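Local coordinates for leucine-rich-repeat protein (Methanosarcina barkeri, PDB 4WNR), which binds GDP through the Roc G-protein domain of a Roco protein and is probably a serine/threonine protein kinase as a whole, at residues V145-E159 and S171-R184. Sequence-based numbering, arbitrary orientation.
Sequences VLVALNKIDENPSFE and SIKGFFRISCKEDR. With GDP (guanosine-5'-diphosphate), chain B; SO4 (sulfate ion), chain E.
The Arg177 side chain bends at its third torsion (chi3 77°), bringing its guanidinium back over Ile152 and on to the turn at Pro156. Arg177 NH2 donates to Pro156 O at 2.7 Å, in the carbonyl plane and on a lone pair, while Ile152 CG2 lies over one guanidinium face, 4.0 Å above the plane. Glu159 adds charge only: OE2 is 4.0 Å from Arg177 NE but well out of the guanidinium plane, a long salt bridge. Were Arg177 an alanine, Pro156 O would probably lose this donor and the turn be freer to move. Ile152, branched and apolar, also sets CD1 against a face of the Arg184 guanidinium.

Strands 145-149 and 172-177 run parallel in the Roc sheet, joined by helix 162-168 in a beta-alpha-beta crossover; Val147 lies beside the Phe175 ring, CB 3.6 Å from CD2. Both strands lead into the guanine pocket. With CG of Asp153 held between backbone N and carbonyl carbon (chi1 59°), its carboxylate takes GDP N1 on OD1 (3.1 Å) and N2 on OD2 (2.9 Å), the pairing of an NKxD motif. Ser179 OG gives OD1 a weak bond, and Cys180 N reaches GDP O6 at 2.8 Å. Asn150 ND2 is held by Ala52 O. An acceptor pair facing N1 and N2 and a donor at O6 together read guanine, and would disfavour adenine.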
ATOM      1  N   VAL A 145       2.529   8.766  11.872  1.00 69.88           N
ATOM      2  CA  VAL A 145       1.856   9.572  10.857  1.00 69.25           C
ATOM      3  C   VAL A 145       2.459  10.973  10.810  1.00 68.89           C
ATOM      4  O   VAL A 145       2.681  11.593  11.847  1.00 69.15           O
ATOM      5  CB  VAL A 145       0.345   9.692  11.145  1.00 68.99           C
ATOM      6  CG1 VAL A 145      -0.361  10.453  10.029  1.00 69.76           C
ATOM      7  CG2 VAL A 145      -0.280   8.317  11.322  1.00 68.58           C
ATOM      8  N   LEU A 146       2.727  11.455   9.600  1.00 69.22           N
ATOM      9  CA  LEU A 146       3.165  12.834   9.384  1.00 70.04           C
ATOM     10  C   LEU A 146       2.118  13.567   8.550  1.00 69.86           C
ATOM     11  O   LEU A 146       1.844  13.184   7.413  1.00 69.63           O
ATOM     12  CB  LEU A 146       4.526  12.870   8.687  1.00 71.26           C
ATOM     13  CG  LEU A 146       5.757  12.789   9.599  1.00 72.26           C
ATOM     14  CD1 LEU A 146       5.825  11.463  10.342  1.00 73.01           C
ATOM     15  CD2 LEU A 146       7.026  13.006   8.788  1.00 72.60           C
ATOM     16  N   VAL A 147       1.532  14.614   9.125  1.00 69.31           N
ATOM     17  CA  VAL A 147       0.461  15.360   8.466  1.00 69.40           C
ATOM     18  C   VAL A 147       1.045  16.519   7.663  1.00 69.31           C
ATOM     19  O   VAL A 147       1.770  17.354   8.206  1.00 69.95           O
ATOM     20  CB  VAL A 147      -0.561  15.908   9.481  1.00 70.08           C
ATOM     21  CG1 VAL A 147      -1.757  16.519   8.760  1.00 70.66           C
ATOM     22  CG2 VAL A 147      -1.027  14.806  10.424  1.00 70.26           C
ATOM     23  N   ALA A 148       0.720  16.560   6.373  1.00 69.48           N
ATOM     24  CA  ALA A 148       1.175  17.620   5.474  1.00 69.42           C
ATOM     25  C   ALA A 148       0.000  18.500   5.052  1.00 69.47           C
ATOM     26  O   ALA A 148      -0.903  18.042   4.349  1.00 68.81           O
ATOM     27  CB  ALA A 148       1.849  17.019   4.252  1.00 69.26           C
ATOM     28  N   LEU A 149       0.016  19.757   5.490  1.00 69.35           N
ATOM     29  CA  LEU A 149      -1.004  20.732   5.107  1.00 68.96           C
ATOM     30  C   LEU A 149      -0.570  21.424   3.816  1.00 68.37           C
ATOM     31  O   LEU A 149       0.094  22.461   3.850  1.00 68.58           O
ATOM     32  CB  LEU A 149      -1.219  21.764   6.222  1.00 69.79           C
ATOM     33  CG  LEU A 149      -1.903  21.284   7.508  1.00 70.18           C
ATOM     34  CD1 LEU A 149      -0.974  20.429   8.357  1.00 71.17           C
ATOM     35  CD2 LEU A 149      -2.398  22.471   8.319  1.00 70.09           C
ATOM     36  N   ASN A 150      -0.945  20.836   2.683  1.00 68.14           N
ATOM     37  CA  ASN A 150      -0.502  21.307   1.369  1.00 68.57           C
ATOM     38  C   ASN A 150      -1.345  22.476   0.860  1.00 70.01           C
ATOM     39  O   ASN A 150      -2.454  22.707   1.347  1.00 69.64           O
ATOM     40  CB  ASN A 150      -0.542  20.151   0.359  1.00 68.96           C
ATOM     41  CG  ASN A 150       0.337  20.398  -0.858  1.00 69.06           C
ATOM     42  OD1 ASN A 150       1.471  20.859  -0.738  1.00 70.26           O
ATOM     43  ND2 ASN A 150      -0.182  20.084  -2.038  1.00 69.38           N
ATOM     44  N   LYS A 151      -0.796  23.208  -0.109  1.00 72.11           N
ATOM     45  CA  LYS A 151      -1.477  24.323  -0.788  1.00 74.35           C
ATOM     46  C   LYS A 151      -1.760  25.519   0.130  1.00 75.95           C
ATOM     47  O   LYS A 151      -2.869  26.062   0.141  1.00 76.05           O
ATOM     48  CB  LYS A 151      -2.767  23.848  -1.479  1.00 74.24           C
ATOM     49  CG  LYS A 151      -2.523  22.906  -2.645  1.00 74.17           C
ATOM     50  CD  LYS A 151      -3.787  22.173  -3.054  1.00 74.32           C
ATOM     51  CE  LYS A 151      -3.565  21.386  -4.335  1.00 74.47           C
ATOM     52  NZ  LYS A 151      -4.644  20.393  -4.574  1.00 74.41           N
ATOM     53  N   ILE A 152      -0.747  25.933   0.887  1.00 77.27           N
ATOM     54  CA  ILE A 152      -0.854  27.140   1.720  1.00 78.76           C
ATOM     55  C   ILE A 152      -0.737  28.421   0.890  1.00 78.91           C
ATOM     56  O   ILE A 152      -1.136  29.492   1.344  1.00 79.08           O
ATOM     57  CB  ILE A 152       0.181  27.162   2.871  1.00 78.95           C
ATOM     58  CG1 ILE A 152       1.620  27.211   2.339  1.00 79.32           C
ATOM     59  CG2 ILE A 152      -0.032  25.963   3.781  1.00 79.48           C
ATOM     60  CD1 ILE A 152       2.665  27.419   3.416  1.00 79.27           C
ATOM     61  N   ASP A 153      -0.182  28.309  -0.316  1.00 79.58           N
ATOM     62  CA  ASP A 153      -0.128  29.437  -1.252  1.00 80.25           C
ATOM     63  C   ASP A 153      -1.524  29.834  -1.747  1.00 82.06           C
ATOM     64  O   ASP A 153      -1.781  31.010  -2.008  1.00 83.50           O
ATOM     65  CB  ASP A 153       0.784  29.121  -2.444  1.00 79.96           C
ATOM     66  CG  ASP A 153       0.336  27.899  -3.220  1.00 79.85           C
ATOM     67  OD1 ASP A 153       0.127  26.841  -2.591  1.00 80.84           O
ATOM     68  OD2 ASP A 153       0.201  27.987  -4.457  1.00 80.44           O
ATOM     69  N   GLU A 154      -2.413  28.851  -1.873  1.00 83.99           N
ATOM     70  CA  GLU A 154      -3.809  29.097  -2.249  1.00 85.02           C
ATOM     71  C   GLU A 154      -4.666  29.511  -1.053  1.00 85.75           C
ATOM     72  O   GLU A 154      -5.654  30.224  -1.217  1.00 86.95           O
ATOM     73  CB  GLU A 154      -4.414  27.855  -2.905  1.00 86.18           C
ATOM     74  CG  GLU A 154      -3.796  27.503  -4.249  1.00 87.39           C
ATOM     75  CD  GLU A 154      -4.554  26.408  -4.982  1.00 88.20           C
ATOM     76  OE1 GLU A 154      -5.219  25.585  -4.315  1.00 87.24           O
ATOM     77  OE2 GLU A 154      -4.482  26.370  -6.229  1.00 89.39           O
ATOM     78  N   ASN A 155      -4.290  29.050   0.140  1.00 87.38           N
ATOM     79  CA  ASN A 155      -5.008  29.384   1.372  1.00 87.88           C
ATOM     80  C   ASN A 155      -4.052  29.439   2.572  1.00 87.58           C
ATOM     81  O   ASN A 155      -3.857  28.436   3.258  1.00 88.47           O
ATOM     82  CB  ASN A 155      -6.134  28.372   1.617  1.00 88.86           C
ATOM     83  CG  ASN A 155      -7.117  28.828   2.686  1.00 91.54           C
ATOM     84  OD1 ASN A 155      -6.732  29.435   3.687  1.00 92.65           O
ATOM     85  ND2 ASN A 155      -8.397  28.525   2.481  1.00 92.24           N
ATOM     86  N   PRO A 156      -3.446  30.616   2.823  1.00 89.20           N
ATOM     87  CA  PRO A 156      -2.496  30.806   3.929  1.00 88.90           C
ATOM     88  C   PRO A 156      -3.065  30.518   5.319  1.00 89.34           C
ATOM     89  O   PRO A 156      -2.351  30.007   6.182  1.00 90.20           O
ATOM     90  CB  PRO A 156      -2.115  32.286   3.816  1.00 89.18           C
ATOM     91  CG  PRO A 156      -2.359  32.637   2.392  1.00 89.24           C
ATOM     92  CD  PRO A 156      -3.540  31.816   1.972  1.00 89.23           C
ATOM     93  N   SER A 157      -4.338  30.841   5.526  1.00 90.91           N
ATOM     94  CA  SER A 157      -4.971  30.719   6.843  1.00 91.64           C
ATOM     95  C   SER A 157      -5.328  29.279   7.238  1.00 90.83           C
ATOM     96  O   SER A 157      -5.798  29.048   8.351  1.00 92.19           O
ATOM     97  CB  SER A 157      -6.230  31.588   6.898  1.00 92.58           C
ATOM     98  OG  SER A 157      -7.168  31.192   5.911  1.00 93.18           O
ATOM     99  N   PHE A 158      -5.108  28.325   6.336  1.00 89.20           N
ATOM    100  CA  PHE A 158      -5.449  26.922   6.588  1.00 88.17           C
ATOM    101  C   PHE A 158      -4.647  26.341   7.752  1.00 86.27           C
ATOM    102  O   PHE A 158      -3.421  26.253   7.688  1.00 85.15           O
ATOM    103  CB  PHE A 158      -5.223  26.083   5.326  1.00 88.48           C
ATOM    104  CG  PHE A 158      -5.513  24.617   5.506  1.00 88.77           C
ATOM    105  CD1 PHE A 158      -6.761  24.188   5.943  1.00 89.45           C
ATOM    106  CD2 PHE A 158      -4.541  23.662   5.225  1.00 88.82           C
ATOM    107  CE1 PHE A 158      -7.031  22.838   6.106  1.00 89.62           C
ATOM    108  CE2 PHE A 158      -4.806  22.312   5.385  1.00 88.86           C
ATOM    109  CZ  PHE A 158      -6.053  21.899   5.826  1.00 89.47           C
ATOM    110  N   GLU A 159      -5.357  25.949   8.808  1.00 85.25           N
ATOM    111  CA  GLU A 159      -4.753  25.347   9.999  1.00 85.31           C
ATOM    112  C   GLU A 159      -5.659  24.271  10.593  1.00 84.84           C
ATOM    113  O   GLU A 159      -6.817  24.126  10.194  1.00 84.43           O
ATOM    114  CB  GLU A 159      -4.470  26.420  11.059  1.00 86.50           C
ATOM    115  CG  GLU A 159      -3.137  27.137  10.898  1.00 87.52           C
ATOM    116  CD  GLU A 159      -1.950  26.317  11.381  1.00 87.90           C
ATOM    117  OE1 GLU A 159      -2.093  25.088  11.574  1.00 86.51           O
ATOM    118  OE2 GLU A 159      -0.865  26.908  11.568  1.00 87.83           O
ATOM    119  N   SER A 171      -0.063   8.522  17.250  1.00 80.05           N
ATOM    120  CA  SER A 171       0.740   8.180  16.073  1.00 79.77           C
ATOM    121  C   SER A 171       1.223   9.404  15.281  1.00 78.10           C
ATOM    122  O   SER A 171       2.214   9.318  14.557  1.00 76.77           O
ATOM    123  CB  SER A 171      -0.045   7.241  15.152  1.00 80.35           C
ATOM    124  OG  SER A 171      -1.342   7.745  14.889  1.00 81.24           O
ATOM    125  N   ILE A 172       0.524  10.531  15.415  1.00 76.56           N
ATOM    126  CA  ILE A 172       0.926  11.772  14.750  1.00 75.75           C
ATOM    127  C   ILE A 172       2.218  12.309  15.371  1.00 74.93           C
ATOM    128  O   ILE A 172       2.261  12.617  16.562  1.00 73.73           O
ATOM    129  CB  ILE A 172      -0.173  12.854  14.832  1.00 76.03           C
ATOM    130  CG1 ILE A 172      -1.439  12.392  14.102  1.00 75.81           C
ATOM    131  CG2 ILE A 172       0.319  14.165  14.228  1.00 75.85           C
ATOM    132  CD1 ILE A 172      -2.660  13.243  14.390  1.00 75.85           C
ATOM    133  N   LYS A 173       3.261  12.424  14.552  1.00 74.83           N
ATOM    134  CA  LYS A 173       4.574  12.889  15.007  1.00 75.86           C
ATOM    135  C   LYS A 173       4.847  14.360  14.676  1.00 76.26           C
ATOM    136  O   LYS A 173       5.761  14.962  15.242  1.00 78.01           O
ATOM    137  CB  LYS A 173       5.685  12.022  14.402  1.00 76.10           C
ATOM    138  CG  LYS A 173       5.536  10.530  14.660  1.00 76.99           C
ATOM    139  CD  LYS A 173       5.499  10.201  16.146  1.00 77.55           C
ATOM    140  CE  LYS A 173       5.464   8.700  16.379  1.00 78.36           C
ATOM    141  NZ  LYS A 173       5.266   8.368  17.816  1.00 78.71           N
ATOM    142  N   GLY A 174       4.074  14.932  13.757  1.00 74.64           N
ATOM    143  CA  GLY A 174       4.243  16.339  13.399  1.00 74.32           C
ATOM    144  C   GLY A 174       3.292  16.843  12.327  1.00 74.21           C
ATOM    145  O   GLY A 174       2.806  16.073  11.493  1.00 73.91           O
ATOM    146  N   PHE A 175       3.030  18.147  12.364  1.00 73.54           N
ATOM    147  CA  PHE A 175       2.227  18.829  11.350  1.00 72.24           C
ATOM    148  C   PHE A 175       3.126  19.775  10.562  1.00 70.99           C
ATOM    149  O   PHE A 175       4.019  20.402  11.130  1.00 69.36           O
ATOM    150  CB  PHE A 175       1.097  19.622  12.003  1.00 72.14           C
ATOM    151  CG  PHE A 175       0.146  18.780  12.805  1.00 71.68           C
ATOM    152  CD1 PHE A 175       0.395  18.517  14.147  1.00 71.06           C
ATOM    153  CD2 PHE A 175      -1.004  18.261  12.225  1.00 71.66           C
ATOM    154  CE1 PHE A 175      -0.482  17.747  14.891  1.00 71.68           C
ATOM    155  CE2 PHE A 175      -1.886  17.490  12.964  1.00 71.27           C
ATOM    156  CZ  PHE A 175      -1.625  17.234  14.299  1.00 71.55           C
ATOM    157  N   PHE A 176       2.893  19.873   9.256  1.00 72.07           N
ATOM    158  CA  PHE A 176       3.744  20.683   8.380  1.00 72.92           C
ATOM    159  C   PHE A 176       2.960  21.419   7.298  1.00 72.20           C
ATOM    160  O   PHE A 176       2.382  20.798   6.404  1.00 72.18           O
ATOM    161  CB  PHE A 176       4.820  19.809   7.736  1.00 73.36           C
ATOM    162  CG  PHE A 176       5.836  19.297   8.709  1.00 75.12           C
ATOM    163  CD1 PHE A 176       6.944  20.066   9.043  1.00 75.80           C
ATOM    164  CD2 PHE A 176       5.679  18.054   9.310  1.00 75.72           C
ATOM    165  CE1 PHE A 176       7.880  19.600   9.948  1.00 76.47           C
ATOM    166  CE2 PHE A 176       6.611  17.584  10.217  1.00 75.65           C
ATOM    167  CZ  PHE A 176       7.715  18.358  10.537  1.00 76.53           C
ATOM    168  N   ARG A 177       2.952  22.748   7.390  1.00 71.96           N
ATOM    169  CA  ARG A 177       2.383  23.601   6.350  1.00 71.43           C
ATOM    170  C   ARG A 177       3.366  23.683   5.192  1.00 69.27           C
ATOM    171  O   ARG A 177       4.488  24.157   5.360  1.00 68.04           O
ATOM    172  CB  ARG A 177       2.085  24.997   6.902  1.00 72.01           C
ATOM    173  CG  ARG A 177       0.923  25.022   7.881  1.00 73.65           C
ATOM    174  CD  ARG A 177       0.793  26.351   8.607  1.00 74.44           C
ATOM    175  NE  ARG A 177       0.195  27.393   7.771  1.00 74.94           N
ATOM    176  CZ  ARG A 177       0.872  28.283   7.044  1.00 76.23           C
ATOM    177  NH1 ARG A 177       2.204  28.291   7.024  1.00 76.96           N
ATOM    178  NH2 ARG A 177       0.207  29.181   6.326  1.00 75.78           N
ATOM    179  N   ILE A 178       2.947  23.205   4.024  1.00 69.52           N
ATOM    180  CA  ILE A 178       3.821  23.166   2.852  1.00 70.09           C
ATOM    181  C   ILE A 178       3.133  23.671   1.587  1.00 70.02           C
ATOM    182  O   ILE A 178       1.908  23.798   1.531  1.00 68.29           O
ATOM    183  CB  ILE A 178       4.362  21.741   2.589  1.00 69.93           C
ATOM    184  CG1 ILE A 178       3.216  20.758   2.338  1.00 70.44           C
ATOM    185  CG2 ILE A 178       5.215  21.272   3.762  1.00 69.95           C
ATOM    186  CD1 ILE A 178       3.668  19.394   1.862  1.00 71.60           C
ATOM    187  N   SER A 179       3.952  23.962   0.582  1.00 71.12           N
ATOM    188  CA  SER A 179       3.484  24.313  -0.755  1.00 71.06           C
ATOM    189  C   SER A 179       4.381  23.635  -1.784  1.00 71.57           C
ATOM    190  O   SER A 179       5.546  24.001  -1.933  1.00 72.37           O
ATOM    191  CB  SER A 179       3.506  25.829  -0.957  1.00 71.30           C
ATOM    192  OG  SER A 179       3.097  26.173  -2.271  1.00 71.37           O
ATOM    193  N   CYS A 180       3.839  22.641  -2.483  1.00 72.19           N
ATOM    194  CA  CYS A 180       4.589  21.931  -3.520  1.00 73.64           C
ATOM    195  C   CYS A 180       4.857  22.812  -4.741  1.00 74.32           C
ATOM    196  O   CYS A 180       5.823  22.587  -5.468  1.00 74.19           O
ATOM    197  CB  CYS A 180       3.848  20.662  -3.943  1.00 74.68           C
ATOM    198  SG  CYS A 180       3.732  19.407  -2.647  1.00 74.55           S
ATOM    199  N   LYS A 181       4.001  23.809  -4.958  1.00 76.54           N
ATOM    200  CA  LYS A 181       4.167  24.749  -6.065  1.00 78.68           C
ATOM    201  C   LYS A 181       5.347  25.684  -5.816  1.00 78.96           C
ATOM    202  O   LYS A 181       6.253  25.776  -6.642  1.00 79.67           O
ATOM    203  CB  LYS A 181       2.886  25.564  -6.270  1.00 79.99           C
ATOM    204  CG  LYS A 181       2.925  26.516  -7.458  1.00 81.16           C
ATOM    205  CD  LYS A 181       1.576  27.176  -7.682  1.00 82.28           C
ATOM    206  CE  LYS A 181       1.628  28.190  -8.814  1.00 82.86           C
ATOM    207  NZ  LYS A 181       0.323  28.886  -8.993  1.00 83.69           N
ATOM    208  N   GLU A 182       5.325  26.364  -4.674  1.00 80.53           N
ATOM    209  CA  GLU A 182       6.364  27.338  -4.319  1.00 82.74           C
ATOM    210  C   GLU A 182       7.574  26.714  -3.613  1.00 83.24           C
ATOM    211  O   GLU A 182       8.544  27.412  -3.320  1.00 85.70           O
ATOM    212  CB  GLU A 182       5.768  28.440  -3.439  1.00 84.41           C
ATOM    213  CG  GLU A 182       4.662  29.239  -4.114  1.00 86.40           C
ATOM    214  CD  GLU A 182       4.134  30.377  -3.256  1.00 89.71           C
ATOM    215  OE1 GLU A 182       4.392  30.387  -2.029  1.00 90.78           O
ATOM    216  OE2 GLU A 182       3.450  31.265  -3.811  1.00 90.85           O
ATOM    217  N   ASP A 183       7.508  25.411  -3.339  1.00 83.11           N
ATOM    218  CA  ASP A 183       8.593  24.673  -2.676  1.00 82.80           C
ATOM    219  C   ASP A 183       8.892  25.222  -1.273  1.00 81.79           C
ATOM    220  O   ASP A 183      10.048  25.440  -0.912  1.00 82.12           O
ATOM    221  CB  ASP A 183       9.861  24.670  -3.547  1.00 83.41           C
ATOM    222  CG  ASP A 183      10.879  23.619  -3.112  1.00 84.77           C
ATOM    223  OD1 ASP A 183      10.479  22.567  -2.568  1.00 85.15           O
ATOM    224  OD2 ASP A 183      12.088  23.847  -3.318  1.00 86.38           O
ATOM    225  N   ARG A 184       7.834  25.440  -0.493  1.00 81.15           N
ATOM    226  CA  ARG A 184       7.958  25.910   0.888  1.00 80.63           C
ATOM    227  C   ARG A 184       7.665  24.790   1.882  1.00 79.61           C
ATOM    228  O   ARG A 184       6.677  24.072   1.741  1.00 78.38           O
ATOM    229  CB  ARG A 184       6.999  27.073   1.149  1.00 82.14           C
ATOM    230  CG  ARG A 184       7.495  28.418   0.644  1.00 84.41           C
ATOM    231  CD  ARG A 184       6.752  29.562   1.315  1.00 86.10           C
ATOM    232  NE  ARG A 184       5.329  29.569   0.977  1.00 87.52           N
ATOM    233  CZ  ARG A 184       4.404  30.311   1.585  1.00 87.78           C
ATOM    234  NH1 ARG A 184       4.730  31.122   2.589  1.00 87.48           N
ATOM    235  NH2 ARG A 184       3.137  30.237   1.189  1.00 87.71           N
TER
HETATM  236  PB  GDP B 701      -2.989  13.781  -6.056  1.00 66.42           P
HETATM  237  O1B GDP B 701      -2.811  14.718  -4.761  1.00 65.45           O
HETATM  238  O2B GDP B 701      -2.064  12.496  -5.789  1.00 66.65           O
HETATM  239  O3B GDP B 701      -4.405  13.392  -6.256  1.00 68.14           O
HETATM  240  O3A GDP B 701      -2.327  14.476  -7.347  1.00 68.75           O
HETATM  241  PA  GDP B 701      -1.745  15.976  -7.369  1.00 67.02           P
HETATM  242  O1A GDP B 701      -1.017  16.317  -6.132  1.00 67.29           O
HETATM  243  O2A GDP B 701      -0.766  15.976  -8.648  1.00 70.33           O
HETATM  244  O5' GDP B 701      -2.967  16.959  -7.744  1.00 69.15           O
HETATM  245  C5' GDP B 701      -3.079  18.200  -7.121  1.00 68.55           C
HETATM  246  C4' GDP B 701      -3.227  19.284  -8.210  1.00 67.91           C
HETATM  247  O4' GDP B 701      -2.963  20.566  -7.601  1.00 68.60           O
HETATM  248  C3' GDP B 701      -2.206  19.161  -9.340  1.00 67.48           C
HETATM  249  O3' GDP B 701      -2.696  19.826 -10.513  1.00 67.48           O
HETATM  250  C2' GDP B 701      -0.996  19.875  -8.790  1.00 67.32           C
HETATM  251  O2' GDP B 701      -0.237  20.480  -9.850  1.00 65.95           O
HETATM  252  C1' GDP B 701      -1.593  20.955  -7.898  1.00 68.15           C
HETATM  253  N9  GDP B 701      -0.832  21.133  -6.624  1.00 69.94           N
HETATM  254  C8  GDP B 701      -0.264  20.205  -5.854  1.00 70.17           C
HETATM  255  N7  GDP B 701       0.305  20.809  -4.820  1.00 71.01           N
HETATM  256  C5  GDP B 701       0.094  22.116  -4.936  1.00 70.80           C
HETATM  257  C6  GDP B 701       0.462  23.138  -4.160  1.00 70.08           C
HETATM  258  O6  GDP B 701       1.108  22.957  -3.130  1.00 69.52           O
HETATM  259  N1  GDP B 701       0.101  24.437  -4.522  1.00 72.11           N
HETATM  260  C2  GDP B 701      -0.638  24.627  -5.695  1.00 72.05           C
HETATM  261  N2  GDP B 701      -0.996  25.850  -6.071  1.00 72.03           N
HETATM  262  N3  GDP B 701      -0.978  23.559  -6.435  1.00 71.01           N
HETATM  263  C4  GDP B 701      -0.614  22.319  -6.057  1.00 70.85           C
HETATM  264  S   SO4 E 704       4.331  25.259  10.697  0.50 86.69           S
HETATM  265  O1  SO4 E 704       5.081  25.145  11.970  0.50 87.13           O
HETATM  266  O2  SO4 E 704       4.711  26.512  10.008  0.50 87.35           O
HETATM  267  O3  SO4 E 704       4.641  24.106   9.822  0.50 84.87           O
HETATM  268  O4  SO4 E 704       2.881  25.279  10.987  0.50 85.20           O